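Local coordinates for DUF871 domain-containing protein (Enterococcus faecalis, PDB 2P0O), which is of unproven function but probably acts as a 6-phospho-N-acetylmuramidase, hydrolysing a phosphorylated muramic acid disaccharide derived from the cell wall, at residues T36-P41 with Q50-L55. Numbering follows the deposited sequence.
Sequences TSLHIP and QRLTDL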
ATOM      1  N   THR A  36     -15.578   1.326   0.240  1.00 59.73           N
ATOM      2  CA  THR A  36     -16.512   0.403   0.854  1.00 61.41           C
ATOM      3  C   THR A  36     -17.441  -0.196  -0.198  1.00 62.84           C
ATOM      4  O   THR A  36     -17.891   0.500  -1.120  1.00 62.62           O
ATOM      5  CB  THR A  36     -17.298   1.059   2.028  1.00 61.53           C
ATOM      6  OG1 THR A  36     -18.051   0.056   2.728  1.00 62.08           O
ATOM      7  CG2 THR A  36     -18.246   2.171   1.544  1.00 61.08           C
ATOM      8  N   SER A  37     -17.711  -1.488  -0.057  1.00 64.83           N
ATOM      9  CA  SER A  37     -18.580  -2.204  -0.988  1.00 67.47           C
ATOM     10  C   SER A  37     -19.822  -2.697  -0.263  1.00 68.65           C
ATOM     11  O   SER A  37     -19.736  -3.463   0.689  1.00 68.39           O
ATOM     12  CB  SER A  37     -17.828  -3.369  -1.665  1.00 67.80           C
ATOM     13  OG  SER A  37     -18.661  -4.065  -2.591  1.00 69.73           O
ATOM     14  N   LEU A  38     -20.978  -2.230  -0.717  1.00 71.24           N
ATOM     15  CA  LEU A  38     -22.250  -2.516  -0.054  1.00 73.52           C
ATOM     16  C   LEU A  38     -23.146  -3.514  -0.785  1.00 75.28           C
ATOM     17  O   LEU A  38     -23.420  -3.357  -1.985  1.00 75.55           O
ATOM     18  CB  LEU A  38     -23.031  -1.225   0.141  1.00 73.41           C
ATOM     19  CG  LEU A  38     -22.899  -0.481   1.465  1.00 74.10           C
ATOM     20  CD1 LEU A  38     -21.610   0.346   1.519  1.00 75.60           C
ATOM     21  CD2 LEU A  38     -24.113   0.409   1.640  1.00 73.83           C
ATOM     22  N   HIS A  39     -23.594  -4.533  -0.046  1.00 77.46           N
ATOM     23  CA  HIS A  39     -24.684  -5.432  -0.473  1.00 79.54           C
ATOM     24  C   HIS A  39     -25.813  -5.362   0.557  1.00 80.19           C
ATOM     25  O   HIS A  39     -25.616  -5.712   1.726  1.00 80.42           O
ATOM     26  CB  HIS A  39     -24.187  -6.877  -0.645  1.00 79.81           C
ATOM     27  CG  HIS A  39     -22.912  -6.977  -1.424  1.00 82.63           C
ATOM     28  ND1 HIS A  39     -21.673  -6.754  -0.856  1.00 84.83           N
ATOM     29  CD2 HIS A  39     -22.685  -7.240  -2.735  1.00 84.68           C
ATOM     30  CE1 HIS A  39     -20.736  -6.885  -1.781  1.00 85.72           C
ATOM     31  NE2 HIS A  39     -21.324  -7.181  -2.930  1.00 86.04           N
ATOM     32  N   ILE A  40     -26.976  -4.868   0.125  1.00 81.24           N
ATOM     33  CA  ILE A  40     -28.172  -4.768   0.976  1.00 82.26           C
ATOM     34  C   ILE A  40     -29.320  -5.609   0.408  1.00 82.87           C
ATOM     35  O   ILE A  40     -30.149  -5.081  -0.341  1.00 83.14           O
ATOM     36  CB  ILE A  40     -28.717  -3.291   1.098  1.00 82.45           C
ATOM     37  CG1 ILE A  40     -27.601  -2.231   1.040  1.00 82.55           C
ATOM     38  CG2 ILE A  40     -29.678  -3.142   2.293  1.00 81.89           C
ATOM     39  CD1 ILE A  40     -26.453  -2.457   1.964  1.00 83.38           C
ATOM     40  N   PRO A  41     -29.364  -6.920   0.727  1.00 83.42           N
ATOM     41  CA  PRO A  41     -30.570  -7.710   0.430  1.00 83.62           C
ATOM     42  C   PRO A  41     -31.659  -7.575   1.503  1.00 83.59           C
ATOM     43  O   PRO A  41     -31.507  -6.775   2.443  1.00 83.57           O
ATOM     44  CB  PRO A  41     -30.044  -9.158   0.368  1.00 83.64           C
ATOM     45  CG  PRO A  41     -28.510  -9.059   0.541  1.00 83.83           C
ATOM     46  CD  PRO A  41     -28.299  -7.768   1.283  1.00 83.76           C
ATOM     47  N   GLN A  50     -28.120   3.850   8.084  1.00 77.09           N
ATOM     48  CA  GLN A  50     -27.577   4.506   9.270  1.00 75.98           C
ATOM     49  C   GLN A  50     -26.084   4.238   9.439  1.00 74.70           C
ATOM     50  O   GLN A  50     -25.340   5.103   9.893  1.00 74.59           O
ATOM     51  CB  GLN A  50     -28.298   4.173  10.561  1.00 76.00           C
ATOM     52  CG  GLN A  50     -28.177   5.315  11.579  1.00 76.88           C
ATOM     53  CD  GLN A  50     -27.788   4.877  13.017  1.00 78.22           C
ATOM     54  OE1 GLN A  50     -28.608   5.013  13.982  1.00 78.22           O
ATOM     55  NE2 GLN A  50     -26.524   4.364  13.179  1.00 79.11           N
ATOM     56  N   ARG A  51     -25.646   3.038   9.036  1.00 73.58           N
ATOM     57  CA  ARG A  51     -24.214   2.699   8.994  1.00 72.05           C
ATOM     58  C   ARG A  51     -23.420   3.648   8.078  1.00 71.56           C
ATOM     59  O   ARG A  51     -22.324   4.089   8.405  1.00 71.80           O
ATOM     60  CB  ARG A  51     -24.010   1.237   8.569  1.00 72.03           C
ATOM     61  CG  ARG A  51     -24.178   0.253   9.727  1.00 70.98           C
ATOM     62  CD  ARG A  51     -24.051  -1.186   9.304  1.00 70.58           C
ATOM     63  NE  ARG A  51     -24.740  -2.045  10.263  1.00 70.96           N
ATOM     64  CZ  ARG A  51     -24.815  -3.375  10.193  1.00 71.79           C
ATOM     65  NH1 ARG A  51     -24.236  -4.048   9.205  1.00 70.78           N
ATOM     66  NH2 ARG A  51     -25.477  -4.037  11.131  1.00 71.46           N
ATOM     67  N   LEU A  52     -23.982   3.949   6.913  1.00 70.86           N
ATOM     68  CA  LEU A  52     -23.360   4.857   5.950  1.00 70.67           C
ATOM     69  C   LEU A  52     -23.370   6.272   6.462  1.00 70.20           C
ATOM     70  O   LEU A  52     -22.404   6.986   6.238  1.00 70.22           O
ATOM     71  CB  LEU A  52     -24.064   4.777   4.594  1.00 70.88           C
ATOM     72  CG  LEU A  52     -23.337   5.189   3.266  1.00 71.44           C
ATOM     73  CD1 LEU A  52     -22.050   4.388   3.000  1.00 71.77           C
ATOM     74  CD2 LEU A  52     -24.280   5.052   2.069  1.00 71.41           C
ATOM     75  N   THR A  53     -24.479   6.682   7.180  1.00 70.17           N
ATOM     76  CA  THR A  53     -24.559   7.976   7.811  1.00 69.86           C
ATOM     77  C   THR A  53     -23.493   8.096   8.900  1.00 69.48           C
ATOM     78  O   THR A  53     -22.898   9.159   9.061  1.00 69.31           O
ATOM     79  CB  THR A  53     -26.004   8.315   8.358  1.00 70.48           C
ATOM     80  OG1 THR A  53     -26.963   8.089   7.284  1.00 70.67           O
ATOM     81  CG2 THR A  53     -26.075   9.796   8.842  1.00 70.11           C
ATOM     82  N   ASP A  54     -23.246   7.018   9.658  1.00 69.10           N
ATOM     83  CA  ASP A  54     -22.138   6.993  10.719  1.00 68.36           C
ATOM     84  C   ASP A  54     -20.744   7.109  10.070  1.00 67.14           C
ATOM     85  O   ASP A  54     -19.866   7.832  10.587  1.00 67.47           O
ATOM     86  CB  ASP A  54     -22.158   5.697  11.538  1.00 68.54           C
ATOM     87  CG  ASP A  54     -23.442   5.499  12.316  1.00 69.98           C
ATOM     88  OD1 ASP A  54     -23.999   6.495  12.892  1.00 70.59           O
ATOM     89  OD2 ASP A  54     -23.898   4.316  12.357  1.00 71.88           O
ATOM     90  N   LEU A  55     -20.534   6.397   8.964  1.00 65.77           N
ATOM     91  CA  LEU A  55     -19.204   6.386   8.321  1.00 64.20           C
ATOM     92  C   LEU A  55     -18.858   7.742   7.667  1.00 63.14           C
ATOM     93  O   LEU A  55     -17.753   8.276   7.851  1.00 62.71           O
ATOM     94  CB  LEU A  55     -19.058   5.226   7.301  1.00 64.12           C
ATOM     95  CG  LEU A  55     -17.753   5.231   6.465  1.00 63.36           C
ATOM     96  CD1 LEU A  55     -16.547   5.054   7.353  1.00 62.74           C
ATOM     97  CD2 LEU A  55     -17.720   4.200   5.322  1.00 63.51           C
TER
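Leu38 and Leu52 meet through their methyl groups, CD1 of Leu38 lying 4.3 Å from CD1 of Leu52, and a second apolar approach sets CG2 of Thr36 at 4.3 Å from CD2 of Leu55. Both pairs join the C-terminal part of strand 33-38 to the inward face of helix 48-62. Thr36 and Leu38, two residues apart on the strand, point toward the helix, while Leu52 and Leu55, three apart and so nearly a turn along, point back. The touching is done by terminal methyls alone, and the nearest CA atoms, those of Leu38 and Leu52, are 9.6 Å apart.

The polar chemistry runs elsewhere. With OG1 of Thr36 opposite its own N about the CA-CB bond (chi1 -171°), the hydroxyl hydrogen-bonds O of Val9, and CG2 is presented to Leu55. Backbone bonds from Thr36 and Leu38 to the neighbouring strand 65-70 tie this strand into the barrel. On the helix side, NH1 of Arg51 bonds O of Leu11 in a loop.

Leu11 and Val68 each touch Thr36, Leu38 and Leu52, filling in the buried layer, and Ile66 adds to it at Leu55. Strand, helix and strand 65-70 form a beta-alpha-beta unit of the TIM barrel, whose helix packs over the outside of the parallel sheet. Only 118 Å² is buried between the segments and the link is purely van der Waals, which implies that the four buried side chains contribute apolar packing here, with no directional bond between residues 36-41 and 50-55.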